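Local coordinates for lipoprotein (Colwellia psychrerythraea, PDB 3O0Y) that is of unknown function but, as a putative lipoprotein of the DUF885 family, is probably related in fold to metallopeptidases of the Peptidase_MA clan, at residues P135-Q140 / W193-T199; I204-K208 / V261-E266. All coordinates share one frame; numbering follows the deposited sequence.

Contact 1: P135-Q140 / W193-T199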
ATOM      1  N   PRO A 135     -13.592   2.144  -3.668  1.00  6.77           N
ATOM      2  CA  PRO A 135     -15.085   2.306  -3.668  1.00  7.55           C
ATOM      3  C   PRO A 135     -15.640   3.422  -2.825  1.00  8.12           C
ATOM      4  O   PRO A 135     -16.766   3.894  -3.116  1.00  8.56           O
ATOM      5  CB  PRO A 135     -15.559   0.958  -3.128  1.00  9.48           C
ATOM      6  CG  PRO A 135     -14.426   0.399  -2.316  1.00  7.69           C
ATOM      7  CD  PRO A 135     -13.182   0.853  -3.037  1.00  9.63           C
ATOM      8  N   PHE A 136     -14.953   3.835  -1.765  1.00  7.46           N
ATOM      9  CA  PHE A 136     -15.529   4.786  -0.782  1.00 10.07           C
ATOM     10  C   PHE A 136     -14.624   6.011  -0.627  1.00  9.61           C
ATOM     11  O   PHE A 136     -13.521   5.918  -0.020  1.00 10.68           O
ATOM     12  CB  PHE A 136     -15.758   4.082   0.526  1.00  9.61           C
ATOM     13  CG  PHE A 136     -16.623   2.838   0.394  1.00  8.47           C
ATOM     14  CD1 PHE A 136     -17.880   2.892  -0.192  1.00 13.42           C
ATOM     15  CD2 PHE A 136     -16.156   1.615   0.802  1.00 11.43           C
ATOM     16  CE1 PHE A 136     -18.619   1.743  -0.364  1.00 12.17           C
ATOM     17  CE2 PHE A 136     -16.919   0.442   0.622  1.00 15.92           C
ATOM     18  CZ  PHE A 136     -18.147   0.520   0.035  1.00 12.67           C
ATOM     19  N   ILE A 137     -15.045   7.120  -1.239  1.00  7.98           N
ATOM     20  CA  ILE A 137     -14.177   8.315  -1.299  1.00  9.49           C
ATOM     21  C   ILE A 137     -13.869   8.820   0.102  1.00 10.40           C
ATOM     22  O   ILE A 137     -12.791   9.351   0.332  1.00 10.30           O
ATOM     23  CB  ILE A 137     -14.715   9.373  -2.264  1.00 10.53           C
ATOM     24  CG1 ILE A 137     -13.680  10.441  -2.548  1.00  8.50           C
ATOM     25  CG2 ILE A 137     -16.128   9.943  -1.734  1.00 11.38           C
ATOM     26  CD1 ILE A 137     -14.014  11.341  -3.744  1.00 11.28           C
ATOM     27  N   VAL A 138     -14.822   8.665   1.032  1.00 10.52           N
ATOM     28  CA  VAL A 138     -14.587   8.946   2.433  1.00 11.00           C
ATOM     29  C   VAL A 138     -14.733   7.625   3.200  1.00 10.63           C
ATOM     30  O   VAL A 138     -15.728   6.933   3.134  1.00 10.70           O
ATOM     31  CB  VAL A 138     -15.587   9.999   2.976  1.00 12.70           C
ATOM     32  CG1 VAL A 138     -15.399  10.208   4.513  1.00 12.92           C
ATOM     33  CG2 VAL A 138     -15.530  11.339   2.128  1.00 11.87           C
ATOM     34  N   ASN A 139     -13.668   7.254   3.896  1.00  9.80           N
ATOM     35  CA  ASN A 139     -13.616   6.010   4.625  1.00  9.15           C
ATOM     36  C   ASN A 139     -12.648   6.189   5.811  1.00  9.83           C
ATOM     37  O   ASN A 139     -12.161   7.273   6.061  1.00  9.22           O
ATOM     38  CB  ASN A 139     -13.239   4.845   3.698  1.00  9.74           C
ATOM     39  CG  ASN A 139     -11.789   4.894   3.212  1.00 10.48           C
ATOM     40  OD1 ASN A 139     -10.883   4.728   4.016  1.00  9.42           O
ATOM     41  ND2 ASN A 139     -11.568   5.119   1.919  1.00 12.36           N
ATOM     42  N   GLN A 140     -12.523   5.162   6.625  1.00  8.80           N
ATOM     43  CA  GLN A 140     -11.736   5.251   7.853  1.00  9.38           C
ATOM     44  C   GLN A 140     -10.214   5.097   7.738  1.00 10.50           C
ATOM     45  O   GLN A 140      -9.534   5.328   8.690  1.00  9.86           O
ATOM     46  CB  GLN A 140     -12.290   4.187   8.848  1.00  9.91           C
ATOM     47  CG  GLN A 140     -11.627   2.789   8.822  1.00 10.70           C
ATOM     48  CD  GLN A 140     -11.998   1.914   7.581  1.00 10.17           C
ATOM     49  OE1 GLN A 140     -12.756   2.330   6.697  1.00 11.08           O
ATOM     50  NE2 GLN A 140     -11.386   0.732   7.498  1.00  7.51           N
ATOM     51  N   TRP A 193     -24.886   3.730  -3.943  1.00 10.90           N
ATOM     52  CA  TRP A 193     -23.555   3.249  -3.624  1.00 11.02           C
ATOM     53  C   TRP A 193     -23.032   4.063  -2.434  1.00 12.59           C
ATOM     54  O   TRP A 193     -22.732   5.267  -2.554  1.00 11.27           O
ATOM     55  CB  TRP A 193     -22.668   3.467  -4.836  1.00  9.94           C
ATOM     56  CG  TRP A 193     -21.289   2.899  -4.664  1.00  8.93           C
ATOM     57  CD1 TRP A 193     -20.246   3.457  -4.010  1.00 10.43           C
ATOM     58  CD2 TRP A 193     -20.853   1.623  -5.134  1.00  8.87           C
ATOM     59  NE1 TRP A 193     -19.149   2.600  -4.075  1.00 11.08           N
ATOM     60  CE2 TRP A 193     -19.523   1.456  -4.728  1.00  8.32           C
ATOM     61  CE3 TRP A 193     -21.465   0.596  -5.840  1.00  9.18           C
ATOM     62  CZ2 TRP A 193     -18.789   0.327  -5.069  1.00  9.44           C
ATOM     63  CZ3 TRP A 193     -20.759  -0.519  -6.163  1.00 11.24           C
ATOM     64  CH2 TRP A 193     -19.438  -0.674  -5.740  1.00 10.22           C
ATOM     65  N   LEU A 194     -22.957   3.409  -1.277  1.00 14.22           N
ATOM     66  CA  LEU A 194     -22.404   4.065  -0.095  1.00 15.61           C
ATOM     67  C   LEU A 194     -21.840   3.104   0.909  1.00 13.60           C
ATOM     68  O   LEU A 194     -22.118   1.956   0.864  1.00 13.38           O
ATOM     69  CB  LEU A 194     -23.393   5.011   0.580  1.00 18.48           C
ATOM     70  CG  LEU A 194     -24.859   4.698   0.829  1.00 23.26           C
ATOM     71  CD1 LEU A 194     -25.173   3.254   0.772  1.00 18.65           C
ATOM     72  CD2 LEU A 194     -25.264   5.445   2.141  1.00 21.14           C
ATOM     73  N   PRO A 195     -21.038   3.618   1.827  1.00 14.12           N
ATOM     74  CA  PRO A 195     -20.318   2.667   2.678  1.00 14.07           C
ATOM     75  C   PRO A 195     -21.285   1.974   3.647  1.00 13.44           C
ATOM     76  O   PRO A 195     -22.373   2.506   3.948  1.00 12.53           O
ATOM     77  CB  PRO A 195     -19.312   3.563   3.405  1.00 14.21           C
ATOM     78  CG  PRO A 195     -19.248   4.824   2.569  1.00 16.44           C
ATOM     79  CD  PRO A 195     -20.648   5.006   2.132  1.00 14.02           C
ATOM     80  N   SER A 196     -20.873   0.835   4.194  1.00 11.70           N
ATOM     81  CA  SER A 196     -21.502   0.281   5.348  1.00 11.75           C
ATOM     82  C   SER A 196     -21.472   1.271   6.506  1.00 11.91           C
ATOM     83  O   SER A 196     -20.665   2.221   6.542  1.00 10.76           O
ATOM     84  CB  SER A 196     -20.896  -1.012   5.804  1.00 12.36           C
ATOM     85  OG  SER A 196     -19.634  -0.730   6.427  1.00 13.41           O
ATOM     86  N   LYS A 197     -22.399   1.060   7.451  1.00 12.36           N
ATOM     87  CA  LYS A 197     -22.451   1.907   8.656  1.00 12.36           C
ATOM     88  C   LYS A 197     -21.127   1.937   9.392  1.00 11.20           C
ATOM     89  O   LYS A 197     -20.643   2.992   9.752  1.00 12.19           O
ATOM     90  CB  LYS A 197     -23.559   1.436   9.606  1.00 13.56           C
ATOM     91  CG  LYS A 197     -24.983   1.731   9.077  1.00 17.35           C
ATOM     92  CD  LYS A 197     -26.113   1.313  10.062  1.00 19.05           C
ATOM     93  CE  LYS A 197     -27.528   1.365   9.429  1.00 19.86           C
ATOM     94  NZ  LYS A 197     -27.941   2.745   8.893  1.00 18.02           N
ATOM     95  N   VAL A 198     -20.507   0.772   9.542  1.00  9.84           N
ATOM     96  CA  VAL A 198     -19.218   0.637  10.202  1.00 11.72           C
ATOM     97  C   VAL A 198     -18.135   1.499   9.513  1.00 12.05           C
ATOM     98  O   VAL A 198     -17.307   2.156  10.201  1.00 12.36           O
ATOM     99  CB  VAL A 198     -18.858  -0.854  10.358  1.00 11.27           C
ATOM    100  CG1 VAL A 198     -17.334  -1.045  10.656  1.00 13.81           C
ATOM    101  CG2 VAL A 198     -19.661  -1.534  11.482  1.00 12.34           C
ATOM    102  N   THR A 199     -18.093   1.448   8.191  1.00 11.76           N
ATOM    103  CA  THR A 199     -17.077   2.184   7.425  1.00 11.46           C
ATOM    104  C   THR A 199     -17.327   3.675   7.559  1.00 11.12           C
ATOM    105  O   THR A 199     -16.411   4.425   7.861  1.00 13.67           O
ATOM    106  CB  THR A 199     -17.080   1.808   5.943  1.00 10.92           C
ATOM    107  OG1 THR A 199     -16.812   0.403   5.838  1.00 12.65           O
ATOM    108  CG2 THR A 199     -16.042   2.636   5.119  1.00  9.68           C
TER
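Pro-135 meets Trp-193 twice. Its carbonyl O accepts the indole N-H, with NE1 of Trp-193 2.9 Å from O of Pro-135; the oxygen lies close to the indole plane, at its edge, while the donor is tilted from the carbonyl plane. Beside this bond, CB of Pro-135 rests 3.8 Å from CZ2 of Trp-193. The same proline covers one face of the Phe-136 ring, CB sitting over its centre. Pro-195 takes the opposite face: its CA lies 4.0 Å from the centroid of the Phe-136 ring in a CH-pi contact displaced toward the rim, and its CG comes 3.6 Å from CD1 of Phe-136. With CG anti to the carbonyl carbon (chi1 -55°), the phenyl ring of Phe-136 slots between the two prolines, and it meets the indole of Trp-193 obliquely, the planes 33° apart. The side chain of Val-138 packs among helices 174-190 and 236-268, while its carbonyl O lies near CG of Pro-195. Asn-139 braces the loop internally: ND2 gives a nearly straight bond of 2.9 Å to O of Phe-136, in the amide plane, while OD1 accepts from Ile-141 N, closing an Asx turn, and from Asn-142 N. CB of Asn-139 also packs 3.8 Å from CG2 of Thr-199. The chain of Gln-140, bent at chi2, brings OE1 within 3.7 Å of that same CG2 of Thr-199, and its NE2 makes a weak bond to Glu-544 O in helix 536-548. The backbone N of Gln-140 is buried without a partner. The arrangement packs the loop before helix 144-154 against the loop and first turn of helix 197-210, where Ser-196 holds the N-cap position.

Contact 2: I204-K208 / V261-E266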
ATOM      1  N   ILE A 204     -16.261   9.086  10.081  1.00 11.46           N
ATOM      2  CA  ILE A 204     -16.702  10.178  10.957  1.00 12.31           C
ATOM      3  C   ILE A 204     -15.786  10.368  12.145  1.00 12.63           C
ATOM      4  O   ILE A 204     -15.431  11.513  12.497  1.00 12.01           O
ATOM      5  CB  ILE A 204     -18.185   9.940  11.347  1.00 11.41           C
ATOM      6  CG1 ILE A 204     -19.034  10.193  10.133  1.00 11.33           C
ATOM      7  CG2 ILE A 204     -18.688  10.874  12.523  1.00 10.67           C
ATOM      8  CD1 ILE A 204     -20.456   9.541  10.221  1.00  9.83           C
ATOM      9  N   LYS A 205     -15.366   9.270  12.754  1.00 14.17           N
ATOM     10  CA  LYS A 205     -14.543   9.335  13.928  1.00 16.96           C
ATOM     11  C   LYS A 205     -13.227  10.005  13.538  1.00 16.51           C
ATOM     12  O   LYS A 205     -12.691  10.832  14.303  1.00 17.63           O
ATOM     13  CB  LYS A 205     -14.277   7.953  14.514  1.00 17.93           C
ATOM     14  CG  LYS A 205     -13.151   7.938  15.571  1.00 26.68           C
ATOM     15  CD  LYS A 205     -13.106   6.590  16.318  1.00 33.25           C
ATOM     16  CE  LYS A 205     -11.792   6.405  17.092  1.00 37.67           C
ATOM     17  NZ  LYS A 205     -11.544   4.931  17.352  1.00 41.92           N
ATOM     18  N   TYR A 206     -12.697   9.643  12.375  1.00 14.45           N
ATOM     19  CA  TYR A 206     -11.449  10.262  11.882  1.00 13.95           C
ATOM     20  C   TYR A 206     -11.627  11.758  11.669  1.00 13.58           C
ATOM     21  O   TYR A 206     -10.820  12.580  12.106  1.00 13.90           O
ATOM     22  CB  TYR A 206     -11.000   9.606  10.566  1.00 13.33           C
ATOM     23  CG  TYR A 206      -9.919  10.446   9.888  1.00 11.44           C
ATOM     24  CD1 TYR A 206      -8.601  10.393  10.310  1.00 20.10           C
ATOM     25  CD2 TYR A 206     -10.245  11.350   8.867  1.00 16.18           C
ATOM     26  CE1 TYR A 206      -7.619  11.202   9.714  1.00 17.56           C
ATOM     27  CE2 TYR A 206      -9.262  12.143   8.270  1.00 17.46           C
ATOM     28  CZ  TYR A 206      -7.965  12.077   8.721  1.00 15.52           C
ATOM     29  OH  TYR A 206      -7.006  12.884   8.091  1.00 18.59           O
ATOM     30  N   LEU A 207     -12.713  12.103  10.979  1.00 13.76           N
ATOM     31  CA  LEU A 207     -12.988  13.497  10.608  1.00 13.96           C
ATOM     32  C   LEU A 207     -13.207  14.370  11.868  1.00 15.61           C
ATOM     33  O   LEU A 207     -12.725  15.518  11.944  1.00 14.18           O
ATOM     34  CB  LEU A 207     -14.213  13.575   9.711  1.00 13.82           C
ATOM     35  CG  LEU A 207     -14.056  12.958   8.320  1.00 14.12           C
ATOM     36  CD1 LEU A 207     -15.395  12.849   7.582  1.00 10.39           C
ATOM     37  CD2 LEU A 207     -13.029  13.754   7.469  1.00 13.69           C
ATOM     38  N   LYS A 208     -13.953  13.830  12.843  1.00 15.16           N
ATOM     39  CA  LYS A 208     -14.104  14.503  14.147  1.00 17.50           C
ATOM     40  C   LYS A 208     -12.749  14.663  14.853  1.00 16.24           C
ATOM     41  O   LYS A 208     -12.441  15.738  15.363  1.00 18.21           O
ATOM     42  CB  LYS A 208     -15.048  13.709  15.037  1.00 17.15           C
ATOM     43  CG  LYS A 208     -15.425  14.376  16.298  1.00 26.42           C
ATOM     44  CD  LYS A 208     -16.406  13.496  17.135  1.00 32.73           C
ATOM     45  CE  LYS A 208     -17.821  13.594  16.598  1.00 37.54           C
ATOM     46  NZ  LYS A 208     -18.507  12.260  16.338  1.00 41.38           N
ATOM     47  N   VAL A 261     -17.408  17.951   5.716  1.00 13.03           N
ATOM     48  CA  VAL A 261     -17.482  16.523   5.315  1.00 13.01           C
ATOM     49  C   VAL A 261     -18.019  15.615   6.411  1.00 14.15           C
ATOM     50  O   VAL A 261     -18.771  14.667   6.139  1.00 13.46           O
ATOM     51  CB  VAL A 261     -16.121  16.033   4.798  1.00 11.44           C
ATOM     52  CG1 VAL A 261     -16.242  14.612   4.254  1.00 10.94           C
ATOM     53  CG2 VAL A 261     -15.637  17.013   3.713  1.00 11.03           C
ATOM     54  N   GLU A 262     -17.612  15.893   7.649  1.00 12.70           N
ATOM     55  CA  GLU A 262     -18.116  15.191   8.803  1.00 13.89           C
ATOM     56  C   GLU A 262     -19.643  15.244   8.838  1.00 14.03           C
ATOM     57  O   GLU A 262     -20.315  14.201   8.920  1.00 13.88           O
ATOM     58  CB  GLU A 262     -17.500  15.790  10.054  1.00 14.49           C
ATOM     59  CG  GLU A 262     -17.817  15.043  11.346  1.00 18.30           C
ATOM     60  CD  GLU A 262     -17.524  15.898  12.570  1.00 25.88           C
ATOM     61  OE1 GLU A 262     -16.606  16.770  12.505  1.00 26.44           O
ATOM     62  OE2 GLU A 262     -18.193  15.686  13.601  1.00 25.81           O
ATOM     63  N   LYS A 263     -20.188  16.432   8.660  1.00 14.70           N
ATOM     64  CA  LYS A 263     -21.636  16.627   8.699  1.00 16.03           C
ATOM     65  C   LYS A 263     -22.294  15.887   7.538  1.00 15.15           C
ATOM     66  O   LYS A 263     -23.294  15.206   7.740  1.00 15.91           O
ATOM     67  CB  LYS A 263     -21.964  18.128   8.643  1.00 15.79           C
ATOM     68  CG  LYS A 263     -23.462  18.470   8.651  1.00 20.69           C
ATOM     69  CD  LYS A 263     -23.708  19.983   8.796  1.00 23.96           C
ATOM     70  CE  LYS A 263     -25.234  20.263   8.839  1.00 30.18           C
ATOM     71  NZ  LYS A 263     -25.544  21.656   8.412  1.00 32.72           N
ATOM     72  N   ALA A 264     -21.736  16.001   6.331  1.00 13.24           N
ATOM     73  CA  ALA A 264     -22.295  15.284   5.181  1.00 13.38           C
ATOM     74  C   ALA A 264     -22.350  13.772   5.405  1.00 14.92           C
ATOM     75  O   ALA A 264     -23.341  13.099   5.042  1.00 15.88           O
ATOM     76  CB  ALA A 264     -21.509  15.644   3.886  1.00 13.03           C
ATOM     77  N   SER A 265     -21.245  13.235   5.933  1.00 14.18           N
ATOM     78  CA  SER A 265     -21.132  11.827   6.221  1.00 15.17           C
ATOM     79  C   SER A 265     -22.143  11.405   7.278  1.00 16.28           C
ATOM     80  O   SER A 265     -22.837  10.383   7.104  1.00 14.60           O
ATOM     81  CB  SER A 265     -19.709  11.505   6.668  1.00 16.50           C
ATOM     82  OG  SER A 265     -18.800  11.754   5.601  1.00 14.06           O
ATOM     83  N   GLU A 266     -22.272  12.218   8.336  1.00 16.79           N
ATOM     84  CA  GLU A 266     -23.350  11.992   9.319  1.00 19.01           C
ATOM     85  C   GLU A 266     -24.756  11.900   8.690  1.00 18.29           C
ATOM     86  O   GLU A 266     -25.524  10.978   9.042  1.00 17.75           O
ATOM     87  CB  GLU A 266     -23.296  13.052  10.429  1.00 18.33           C
ATOM     88  CG  GLU A 266     -22.206  12.745  11.431  1.00 22.89           C
ATOM     89  CD  GLU A 266     -21.931  13.860  12.451  1.00 28.27           C
ATOM     90  OE1 GLU A 266     -21.384  13.534  13.521  1.00 30.54           O
ATOM     91  OE2 GLU A 266     -22.223  15.047  12.180  1.00 30.54           O
TER
HETATM   92  O   HOH W   1     -14.142  17.746  11.774  1.00 18.71           O
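Leu-207 and Ile-204 press their branches against the opposing helix and make the tight half of this contact. CD1 of Leu-207 reaches 3.9 Å to CG1 of Val-261 and also lies against the backbone of Glu-262, at N and CA, while CB of Leu-207 meets CB of Glu-262. One turn back, CG1 of Ile-204 packs 3.8 Å from CB of Ser-265. With its CG1 anti to the carbonyl carbon (chi1 -71°), Ile-204 carries CD1 on to 3.8 Å from CG of Glu-266, and the two side chains cross at a slant. The hydroxyl of Ser-265 is turned back into its own helix, where OG donates to O of Val-261 over 3.0 Å; that oxygen also takes the helical bond from Ser-265 N, the two donors reaching it from opposite faces of its plane. The motif is an antiparallel pair of helices, 197-210 against 236-268, the short segments at 157° with axes 9.3 Å apart, and Leu-145 of helix 144-154 backs Leu-207 and Val-261 on the buried side. Toward solvent the fit is looser. Lys-208 lays CE 3.7 Å from OE2 of Glu-262, but its NZ stays 4.4 Å from OE2 of Glu-262 and 4.2 Å from OE1 of Glu-266, so the opposite charges are near without forming salt bridges. The firmer polar link here is indirect: one water donates both to O of Leu-207 and to OE1 of Glu-262. With an alanine at Glu-262, the water is likely to lose its second acceptor, and Lys-208 one of the two carboxylates near it.

How the contacts relate
From the N terminus, the loop that follows strand 126-128 opens contact 1 at 135-140; helices 144-154, 161-172 and 174-190 come next before 193-199 closes the circuit. Helix 197-210 starts within that closing segment and, further along, opens contact 2 at 204-208, which closes on helix 236-268 after a second, mostly helical excursion of the same length. The two contacts are thus in series, neither nested nor crossed, with centres about 11 Å apart. Val-138 of contact 1 joins them directly, its methyls packing on Leu-207, Val-261 and Ser-265. Loop 135-140 is thereby tied to both helices of contact 2.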